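Local coordinates for protein Exo-beta-1,3-glucanase (Streptomyces sp. SirexAA-E, PDB 4PEY) that hydrolyses laminarin and laminarioligosaccharides from their non-reducing ends, releasing glucose and laminaribiose, at residues A[38-41]-A[42-45]; A[501-504]-A[505-508]; A[238-241]-A[242-245]; A[256-260]-A[261-265]. The protein carries 1 engineered substitution. All coordinates share one frame; numbering follows the deposited sequence.

Interaction 1: A[38-41]-A[42-45]; sequences VDEV and FRKQ
With CG set beside its own backbone N (chi1 -74°) and a bend at chi3 (-58°), Arg43 folds back along the helix toward Asp39 and Glu40, one turn earlier. Its guanidinium lies with one face over the backbone: NH1 comes to 3.7 Å from Glu40 CA, and Asp39 O sits over the same face, toward its rim. No salt bridge closes this approach. Asp39 OD2 and Arg43 NH2 are 5.4 Å apart, and Glu40 OE2 stays at a similar distance from Arg43 NH1, so any effect of the two carboxylates on the arginine is probably long-range; Asp39 OD1 has a weak bond to Gln35. Lys44 bends likewise, and its CE returns to 3.6 Å from Glu40 O; the ammonium group hydrogen-bonds the hydroxyl of Tyr55.

Beneath the side chains runs the regular i to i+4 bonding of an alpha helix. Arg43 N donates to Asp39 O at 2.9 Å, and Phe42 N to Val38 O at 3.0 Å. The bond from Lys44 N to Glu40 O is weak, while Gln45 N reaches Val41 O at 2.9 Å. On the buried flank CG1 of Val41 touches CG of Gln45 at 4.2 Å.

The eight residues are the latter part of helix 34-45, which lies in the chain between the parallel strands 24-27 and 55-59. Val38 rests on Phe27 and Leu57, Val41 on Leu25 and Tyr55, the amide of Gln45 is bonded to Phe73 and Asn48, and the side chain of Phe42, which leans on Gln70 of strand 67-70, is about 6 Å from a bound glucose unit.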
loop_
_atom_site.group_PDB
_atom_site.type_symbol
_atom_site.label_atom_id
_atom_site.label_comp_id
_atom_site.label_asym_id
_atom_site.label_seq_id
_atom_site.Cartn_x
_atom_site.Cartn_y
_atom_site.Cartn_z
ATOM N N VAL A 38 -13.272 -16.190 14.760
ATOM C CA VAL A 38 -12.937 -14.939 14.090
ATOM C C VAL A 38 -13.335 -13.735 14.958
ATOM O O VAL A 38 -12.642 -12.718 14.979
ATOM C CB VAL A 38 -13.601 -14.878 12.696
ATOM C CG1 VAL A 38 -13.448 -13.510 12.066
ATOM C CG2 VAL A 38 -12.999 -15.947 11.797
ATOM N N ASP A 39 -14.427 -13.866 15.707
ATOM C CA ASP A 39 -14.838 -12.817 16.641
ATOM C C ASP A 39 -13.834 -12.662 17.784
ATOM O O ASP A 39 -13.590 -11.550 18.256
ATOM C CB ASP A 39 -16.229 -13.103 17.220
ATOM C CG ASP A 39 -17.352 -12.728 16.273
ATOM O OD1 ASP A 39 -17.107 -11.949 15.325
ATOM O OD2 ASP A 39 -18.489 -13.203 16.495
ATOM N N GLU A 40 -13.260 -13.773 18.237
ATOM C CA GLU A 40 -12.266 -13.712 19.302
ATOM C C GLU A 40 -11.051 -12.898 18.855
ATOM O O GLU A 40 -10.546 -12.054 19.601
ATOM C CB GLU A 40 -11.835 -15.116 19.737
ATOM C CG GLU A 40 -10.757 -15.101 20.804
ATOM C CD GLU A 40 -10.400 -16.485 21.315
ATOM O OE1 GLU A 40 -10.621 -17.476 20.581
ATOM O OE2 GLU A 40 -9.895 -16.577 22.456
ATOM N N VAL A 41 -10.592 -13.154 17.632
ATOM C CA VAL A 41 -9.478 -12.400 17.069
ATOM C C VAL A 41 -9.854 -10.922 16.951
ATOM O O VAL A 41 -9.078 -10.048 17.332
ATOM C CB VAL A 41 -9.059 -12.955 15.681
ATOM C CG1 VAL A 41 -7.992 -12.073 15.040
ATOM C CG2 VAL A 41 -8.550 -14.392 15.815
ATOM N N PHE A 42 -11.051 -10.644 16.440
ATOM C CA PHE A 42 -11.481 -9.256 16.278
ATOM C C PHE A 42 -11.538 -8.504 17.607
ATOM O O PHE A 42 -11.096 -7.356 17.680
ATOM C CB PHE A 42 -12.849 -9.168 15.594
ATOM C CG PHE A 42 -13.333 -7.751 15.415
ATOM C CD1 PHE A 42 -12.629 -6.868 14.610
ATOM C CD2 PHE A 42 -14.467 -7.295 16.075
ATOM C CE1 PHE A 42 -13.059 -5.560 14.440
ATOM C CE2 PHE A 42 -14.905 -5.988 15.909
ATOM C CZ PHE A 42 -14.198 -5.118 15.096
ATOM N N ARG A 43 -12.073 -9.136 18.653
ATOM C CA ARG A 43 -12.159 -8.471 19.957
ATOM C C ARG A 43 -10.775 -8.036 20.436
ATOM O O ARG A 43 -10.614 -6.939 20.973
ATOM C CB ARG A 43 -12.815 -9.379 21.006
ATOM C CG ARG A 43 -14.325 -9.546 20.839
ATOM C CD ARG A 43 -14.987 -10.122 22.099
ATOM N NE ARG A 43 -14.439 -11.422 22.483
ATOM C CZ ARG A 43 -14.864 -12.591 22.006
ATOM N NH1 ARG A 43 -14.304 -13.721 22.421
ATOM N NH2 ARG A 43 -15.848 -12.632 21.115
ATOM N N LYS A 44 -9.777 -8.889 20.213
ATOM C CA LYS A 44 -8.409 -8.571 20.603
ATOM C C LYS A 44 -7.766 -7.514 19.707
ATOM O O LYS A 44 -6.946 -6.727 20.178
ATOM C CB LYS A 44 -7.544 -9.836 20.600
ATOM C CG LYS A 44 -7.869 -10.800 21.725
ATOM C CD LYS A 44 -6.950 -12.013 21.706
ATOM C CE LYS A 44 -7.129 -12.841 20.441
ATOM N NZ LYS A 44 -6.364 -14.125 20.506
ATOM N N GLN A 45 -8.141 -7.487 18.425
ATOM C CA GLN A 45 -7.437 -6.653 17.444
ATOM C C GLN A 45 -8.156 -5.364 17.057
ATOM O O GLN A 45 -7.553 -4.484 16.443
ATOM C CB GLN A 45 -7.161 -7.456 16.168
ATOM C CG GLN A 45 -6.138 -8.564 16.369
ATOM C CD GLN A 45 -4.873 -8.047 17.029
ATOM O OE1 GLN A 45 -4.635 -8.265 18.221
ATOM N NE2 GLN A 45 -4.069 -7.332 16.267
#

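Interaction 2: A[501-504]-A[505-508]; sequences NVNP and DIRQ
Asn503 and Ile506 are the first and last residues of a type I beta turn, with Pro504 and Asp505 at its corners, and the turn leads the loop after strand 489-498 into the short strand 507-508. Two hydrogen bonds hold it. The turn-closing bond runs from Ile506 N to Asn503 O, 3.2 Å long and nearly straight at the hydrogen (N-H...O 162°), although the donor stands well above the carbonyl plane. The second comes from the side chain: Asn503 OD1 accepts from Asp505 N, also at 3.2 Å, which makes an Asx turn on the same residue. Having CG anti to the backbone N (chi1 -168°) swings the amide of Asn503 forward over the corner, where OD1 can meet this N-H. Its ND2 is held in turn by the carbonyl of Pro464, so both ends of the amide are engaged and its rotation is fixed. Beside OD1, the carboxylate of Asp505 is turned 70° from the amide plane.

The apolar contact is made by Ile506. Its CD1 lies 3.8 Å from CB of Asn503, the two side chains crossing at about a right angle, and Ile506 is buried further against Ile469 and Phe500.

A water-mediated link joins the corner to the strand. Pro504 O accepts from a water at 2.8 Å, and that water accepts from Arg507 NH1 at 2.9 Å, lying in the plane of the guanidinium. The same NH1 also donates to Ile506 O, 3.1 Å away and reached from above that carbonyl's plane.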
loop_
_atom_site.group_PDB
_atom_site.type_symbol
_atom_site.label_atom_id
_atom_site.label_comp_id
_atom_site.label_asym_id
_atom_site.label_seq_id
_atom_site.Cartn_x
_atom_site.Cartn_y
_atom_site.Cartn_z
ATOM N N ASN A 501 -1.095 21.608 12.392
ATOM C CA ASN A 501 -1.881 21.914 13.584
ATOM C C ASN A 501 -1.028 22.470 14.716
ATOM O O ASN A 501 -1.537 23.201 15.564
ATOM C CB ASN A 501 -2.689 20.686 14.051
ATOM C CG ASN A 501 -1.821 19.534 14.535
ATOM O OD1 ASN A 501 -0.675 19.380 14.124
ATOM N ND2 ASN A 501 -2.385 18.705 15.409
ATOM N N VAL A 502 0.267 22.162 14.718
ATOM C CA VAL A 502 1.165 22.758 15.703
ATOM C C VAL A 502 1.343 24.257 15.421
ATOM O O VAL A 502 1.333 25.075 16.345
ATOM C CB VAL A 502 2.541 22.046 15.726
ATOM C CG1 VAL A 502 3.551 22.829 16.576
ATOM C CG2 VAL A 502 2.388 20.620 16.260
ATOM N N ASN A 503 1.480 24.620 14.146
ATOM C CA ASN A 503 1.605 26.025 13.767
ATOM C C ASN A 503 0.827 26.321 12.485
ATOM O O ASN A 503 1.367 26.224 11.374
ATOM C CB ASN A 503 3.076 26.414 13.596
ATOM C CG ASN A 503 3.278 27.920 13.492
ATOM O OD1 ASN A 503 2.378 28.658 13.081
ATOM N ND2 ASN A 503 4.468 28.380 13.858
ATOM N N PRO A 504 -0.453 26.685 12.634
ATOM C CA PRO A 504 -1.306 26.849 11.451
ATOM C C PRO A 504 -1.032 28.118 10.652
ATOM O O PRO A 504 -1.718 28.351 9.654
ATOM C CB PRO A 504 -2.726 26.865 12.040
ATOM C CG PRO A 504 -2.545 27.293 13.454
ATOM C CD PRO A 504 -1.224 26.726 13.888
ATOM N N ASP A 505 -0.044 28.914 11.055
ATOM C CA ASP A 505 0.358 30.066 10.248
ATOM C C ASP A 505 1.322 29.686 9.124
ATOM O O ASP A 505 1.647 30.512 8.266
ATOM C CB ASP A 505 0.994 31.143 11.118
ATOM C CG ASP A 505 0.020 31.736 12.101
ATOM O OD1 ASP A 505 -1.192 31.752 11.792
ATOM O OD2 ASP A 505 0.463 32.184 13.177
ATOM N N ILE A 506 1.767 28.436 9.126
ATOM C CA ILE A 506 2.721 27.957 8.133
ATOM C C ILE A 506 2.149 27.971 6.713
ATOM O O ILE A 506 0.938 27.810 6.499
ATOM C CB ILE A 506 3.220 26.538 8.528
ATOM C CG1 ILE A 506 4.229 26.674 9.675
ATOM C CG2 ILE A 506 3.868 25.778 7.353
ATOM C CD1 ILE A 506 4.667 25.368 10.291
ATOM N N ARG A 507 3.034 28.223 5.755
ATOM C CA ARG A 507 2.732 28.135 4.333
ATOM C C ARG A 507 3.582 27.053 3.668
ATOM O O ARG A 507 4.788 26.949 3.921
ATOM C CB ARG A 507 2.981 29.478 3.645
ATOM C CG ARG A 507 1.996 30.551 4.068
ATOM C CD ARG A 507 0.575 30.158 3.687
ATOM N NE ARG A 507 -0.410 31.175 4.054
ATOM C CZ ARG A 507 -1.185 31.133 5.137
ATOM N NH1 ARG A 507 -1.117 30.110 5.988
ATOM N NH2 ARG A 507 -2.053 32.114 5.358
ATOM N N GLN A 508 2.937 26.262 2.818
ATOM C CA GLN A 508 3.594 25.237 2.014
ATOM C C GLN A 508 3.575 25.753 0.583
ATOM O O GLN A 508 2.499 25.979 0.044
ATOM C CB GLN A 508 2.850 23.901 2.136
ATOM C CG GLN A 508 3.342 22.785 1.211
ATOM C CD GLN A 508 4.606 22.098 1.713
ATOM O OE1 GLN A 508 4.898 22.086 2.915
ATOM N NE2 GLN A 508 5.361 21.514 0.789
HETATM O O HOH W 1 -3.029 30.302 8.103
#

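Interaction 3: A[238-241]-A[242-245]; sequences AKRT and NARG
Arg240 reaches round a corner of the chain to grip the backbone carbonyl of Gly245, and this grip is the tight part of the contact. Both terminal nitrogens meet one oxygen: Gly245 O lies 2.9 Å from NH1 and 3.2 Å from NH2 of Arg240, close to the guanidinium plane. The two bonds differ at the acceptor, since NH2 approaches in the carbonyl plane whereas NH1 stands 48° out of it. A bend at chi3 (-81°) turns the group toward the carbonyl instead of letting the chain run on past it. Ala243 fills the inside of the corner, its CB 3.8 Å from Arg240 CB and over one face of the guanidinium, near the rim. Asp179 covers part of the same region, touching both Arg240 and Ala243.

The outer side is looser. Thr241 and Asn242 are exposed at the bend itself, and their contacts across it are those of adjoining residues. Asn242 has positive backbone angles (phi 50°) and, with Ala243, faces Thr216 of strand 210-220 as a G1 beta bulge. A water bonded to Arg244 N at 3.2 Å makes only a weak link to Arg240 NH1. The long side chain of Arg244 leads off from the corner, and its NH1 bonds to the carbonyl of Glu214.

Arg240 NH2 has a further partner in Glu221, with which it forms a salt bridge. One guanidinium thus ties a neutral carbonyl and a carboxylate together; the acid would be expected to stabilise the positive charge, and the paired bonds to Gly245 O hold the guanidinium in a set orientation where strand 231-243 ends.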
loop_
_atom_site.group_PDB
_atom_site.type_symbol
_atom_site.label_atom_id
_atom_site.label_comp_id
_atom_site.label_asym_id
_atom_site.label_seq_id
_atom_site.Cartn_x
_atom_site.Cartn_y
_atom_site.Cartn_z
ATOM N N ALA A 238 1.804 -14.207 -13.790
ATOM C CA ALA A 238 2.642 -13.625 -14.832
ATOM C C ALA A 238 2.272 -12.154 -15.032
ATOM O O ALA A 238 1.147 -11.744 -14.728
ATOM C CB ALA A 238 2.480 -14.385 -16.129
ATOM N N LYS A 239 3.201 -11.363 -15.557
ATOM C CA LYS A 239 2.914 -9.942 -15.739
ATOM C C LYS A 239 1.991 -9.713 -16.928
ATOM O O LYS A 239 1.940 -10.512 -17.870
ATOM C CB LYS A 239 4.207 -9.129 -15.891
ATOM C CG LYS A 239 4.755 -8.969 -17.288
ATOM C CD LYS A 239 5.932 -7.974 -17.276
ATOM C CE LYS A 239 6.449 -7.692 -18.682
ATOM N NZ LYS A 239 6.986 -8.917 -19.327
ATOM N N ARG A 240 1.241 -8.620 -16.843
ATOM C CA ARG A 240 0.388 -8.144 -17.922
ATOM C C ARG A 240 0.863 -6.770 -18.380
ATOM O O ARG A 240 1.228 -5.935 -17.562
ATOM C CB ARG A 240 -1.069 -8.057 -17.465
ATOM C CG ARG A 240 -1.722 -9.380 -17.174
ATOM C CD ARG A 240 -3.224 -9.201 -17.046
ATOM N NE ARG A 240 -3.639 -8.708 -15.734
ATOM C CZ ARG A 240 -4.880 -8.328 -15.448
ATOM N NH1 ARG A 240 -5.813 -8.340 -16.401
ATOM N NH2 ARG A 240 -5.189 -7.912 -14.226
ATOM N N THR A 241 0.870 -6.529 -19.682
ATOM C CA THR A 241 1.133 -5.182 -20.177
ATOM C C THR A 241 -0.166 -4.610 -20.726
ATOM O O THR A 241 -0.972 -5.340 -21.309
ATOM C CB THR A 241 2.228 -5.167 -21.255
ATOM O OG1 THR A 241 1.807 -5.960 -22.365
ATOM C CG2 THR A 241 3.507 -5.753 -20.705
ATOM N N ASN A 242 -0.378 -3.312 -20.513
ATOM C CA ASN A 242 -1.637 -2.670 -20.876
ATOM C C ASN A 242 -2.822 -3.467 -20.338
ATOM O O ASN A 242 -3.746 -3.825 -21.073
ATOM C CB ASN A 242 -1.730 -2.499 -22.390
ATOM C CG ASN A 242 -0.651 -1.586 -22.924
ATOM O OD1 ASN A 242 -0.354 -0.550 -22.327
ATOM N ND2 ASN A 242 -0.044 -1.972 -24.033
ATOM N N ALA A 243 -2.757 -3.750 -19.041
ATOM C CA ALA A 243 -3.740 -4.576 -18.359
ATOM C C ALA A 243 -5.096 -3.886 -18.265
ATOM O O ALA A 243 -5.178 -2.668 -18.092
ATOM C CB ALA A 243 -3.237 -4.932 -16.970
ATOM N N ARG A 244 -6.156 -4.681 -18.363
ATOM C CA ARG A 244 -7.508 -4.190 -18.157
ATOM C C ARG A 244 -8.381 -5.341 -17.687
ATOM O O ARG A 244 -8.293 -6.450 -18.224
ATOM C CB ARG A 244 -8.067 -3.560 -19.436
ATOM C CG ARG A 244 -9.476 -2.986 -19.290
ATOM C CD ARG A 244 -9.896 -2.182 -20.525
ATOM N NE ARG A 244 -11.295 -1.765 -20.441
ATOM C CZ ARG A 244 -11.722 -0.686 -19.792
ATOM N NH1 ARG A 244 -10.853 0.115 -19.186
ATOM N NH2 ARG A 244 -13.022 -0.402 -19.760
ATOM N N GLY A 245 -9.211 -5.080 -16.677
ATOM C CA GLY A 245 -10.063 -6.111 -16.105
ATOM C C GLY A 245 -9.284 -7.101 -15.261
ATOM O O GLY A 245 -8.071 -6.973 -15.098
HETATM O O HOH W 2 -5.338 -7.536 -19.649
#

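Interaction 4: A[256-260]-A[261-265]; sequences ESLPL and DQFYV
A short 3-10 turn connects strand 255-259 to strand 263-266, and two bonds of the i to i+3 kind shape it. Gln262 N donates to Pro259 O and Phe263 N to Leu260 O, both at 2.9 Å, with the donors well above the carbonyl planes. With CG opposite the carbonyl carbon (chi1 -78°), the Phe263 ring turns back toward the first strand: its CE1 edge meets Leu258 CB at 3.7 Å, and Pro259 O lies in the plane of the ring, 3.6 Å from CD1.

The turn is a junction in the fold. Strand 255-259 pairs antiparallel with strand 231-243, whereas strand 263-266 runs parallel to 284-287 and opens the second series of parallel strands. Phe263 spans both, touching Val234 and Leu286 and meeting the ring of His284.

In one of two conformers, and so only tentatively, the Gln262 amide lies beside the Pro259 ring. Asp261 OD1 comes to 3.6 Å from Pro259 CB. From within the turn, Leu260 CD1 reaches Val265 CG2 at 4.2 Å.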
loop_
_atom_site.group_PDB
_atom_site.type_symbol
_atom_site.label_atom_id
_atom_site.label_comp_id
_atom_site.label_asym_id
_atom_site.label_seq_id
_atom_site.Cartn_x
_atom_site.Cartn_y
_atom_site.Cartn_z
ATOM N N GLU A 256 2.874 -19.354 -12.442
ATOM C CA GLU A 256 3.610 -20.527 -11.966
ATOM C C GLU A 256 3.205 -20.830 -10.528
ATOM O O GLU A 256 2.905 -19.914 -9.775
ATOM C CB GLU A 256 5.125 -20.275 -12.055
ATOM C CG GLU A 256 6.021 -21.467 -11.744
ATOM C CD GLU A 256 7.484 -21.068 -11.539
ATOM O OE1 GLU A 256 7.794 -19.856 -11.587
ATOM O OE2 GLU A 256 8.326 -21.969 -11.331
ATOM N N SER A 257 3.185 -22.105 -10.149
ATOM C CA SER A 257 2.943 -22.472 -8.754
ATOM C C SER A 257 4.215 -23.002 -8.106
ATOM O O SER A 257 4.871 -23.905 -8.642
ATOM C CB SER A 257 1.831 -23.516 -8.644
ATOM O OG SER A 257 0.576 -22.964 -9.007
ATOM N N LEU A 258 4.562 -22.433 -6.955
ATOM C CA LEU A 258 5.729 -22.872 -6.192
ATOM C C LEU A 258 5.293 -23.679 -4.975
ATOM O O LEU A 258 4.543 -23.176 -4.146
ATOM C CB LEU A 258 6.554 -21.672 -5.734
ATOM C CG LEU A 258 7.130 -20.761 -6.816
ATOM C CD1 LEU A 258 7.714 -19.505 -6.190
ATOM C CD2 LEU A 258 8.189 -21.513 -7.621
ATOM N N PRO A 259 5.753 -24.933 -4.863
ATOM C CA PRO A 259 5.428 -25.717 -3.663
ATOM C C PRO A 259 5.956 -25.077 -2.379
ATOM O O PRO A 259 7.016 -24.441 -2.400
ATOM C CB PRO A 259 6.127 -27.059 -3.918
ATOM C CG PRO A 259 6.304 -27.124 -5.407
ATOM C CD PRO A 259 6.543 -25.705 -5.837
ATOM N N LEU A 260 5.226 -25.256 -1.280
ATOM C CA LEU A 260 5.624 -24.710 0.010
ATOM C C LEU A 260 7.009 -25.194 0.445
ATOM O O LEU A 260 7.714 -24.484 1.169
ATOM C CB LEU A 260 4.586 -25.065 1.080
ATOM C CG LEU A 260 4.799 -24.464 2.473
ATOM C CD1 LEU A 260 4.678 -22.950 2.419
ATOM C CD2 LEU A 260 3.809 -25.047 3.473
ATOM N N ASP A 261 7.417 -26.383 0.007
ATOM C CA ASP A 261 8.718 -26.888 0.438
ATOM C C ASP A 261 9.869 -26.152 -0.260
ATOM O O ASP A 261 11.038 -26.391 0.045
ATOM C CB ASP A 261 8.822 -28.422 0.258
ATOM C CG ASP A 261 8.867 -28.890 -1.203
ATOM O OD1 ASP A 261 9.046 -28.092 -2.138
ATOM O OD2 ASP A 261 8.753 -30.122 -1.408
ATOM N N GLN A 262 9.540 -25.236 -1.169
ATOM C CA GLN A 262 10.569 -24.391 -1.771
ATOM C C GLN A 262 10.642 -23.035 -1.068
ATOM O O GLN A 262 11.358 -22.133 -1.508
ATOM C CB GLN A 262 10.313 -24.220 -3.271
ATOM C CG GLN A 262 10.538 -25.510 -4.059
ATOM C CD GLN A 262 10.200 -25.381 -5.532
ATOM O OE1 GLN A 262 10.085 -24.278 -6.065
ATOM N NE2 GLN A 262 10.037 -26.518 -6.199
ATOM N N PHE A 263 9.909 -22.912 0.039
ATOM C CA PHE A 263 9.921 -21.711 0.875
ATOM C C PHE A 263 10.543 -21.992 2.233
ATOM O O PHE A 263 10.236 -23.011 2.852
ATOM C CB PHE A 263 8.499 -21.175 1.097
ATOM C CG PHE A 263 7.945 -20.413 -0.063
ATOM C CD1 PHE A 263 7.505 -21.073 -1.200
ATOM C CD2 PHE A 263 7.841 -19.029 -0.007
ATOM C CE1 PHE A 263 6.985 -20.365 -2.272
ATOM C CE2 PHE A 263 7.330 -18.310 -1.072
ATOM C CZ PHE A 263 6.901 -18.977 -2.208
ATOM N N TYR A 264 11.405 -21.091 2.701
ATOM C CA TYR A 264 11.762 -21.069 4.113
ATOM C C TYR A 264 10.614 -20.405 4.860
ATOM O O TYR A 264 10.273 -19.254 4.582
ATOM C CB TYR A 264 13.076 -20.317 4.355
ATOM C CG TYR A 264 13.437 -20.166 5.819
ATOM C CD1 TYR A 264 13.418 -21.255 6.677
ATOM C CD2 TYR A 264 13.809 -18.933 6.340
ATOM C CE1 TYR A 264 13.756 -21.114 8.020
ATOM C CE2 TYR A 264 14.141 -18.786 7.676
ATOM C CZ TYR A 264 14.115 -19.877 8.511
ATOM O OH TYR A 264 14.452 -19.732 9.841
ATOM N N VAL A 265 9.996 -21.146 5.772
ATOM C CA VAL A 265 8.868 -20.641 6.539
ATOM C C VAL A 265 9.416 -19.937 7.767
ATOM O O VAL A 265 9.847 -20.580 8.725
ATOM C CB VAL A 265 7.899 -21.776 6.924
ATOM C CG1 VAL A 265 6.746 -21.257 7.772
ATOM C CG2 VAL A 265 7.370 -22.456 5.663
#

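How the interactions relate
A helix turn, a beta turn, a bulged corner and a 3-10 turn lie spread around the two parallel beta-helices characteristic of glycoside hydrolase family 55. Interactions 3 and 4 are the closest pair, with nearest atoms about 5 Å apart but no touch; they sit on the neighbouring antiparallel strands 231-243 and 255-259. Interaction 2 lies across the centre of the chain from both, its centre 43 Å from that of interaction 3 and 51 Å from that of interaction 4. Interaction 1 stands beside one bound glucan, away from the active site, whose inferred proton donor is replaced here by the engineered Ala458. Interaction 2 lies closer to the substrate-binding residues, Ile506 about 9 Å from Tyr461 (side chains).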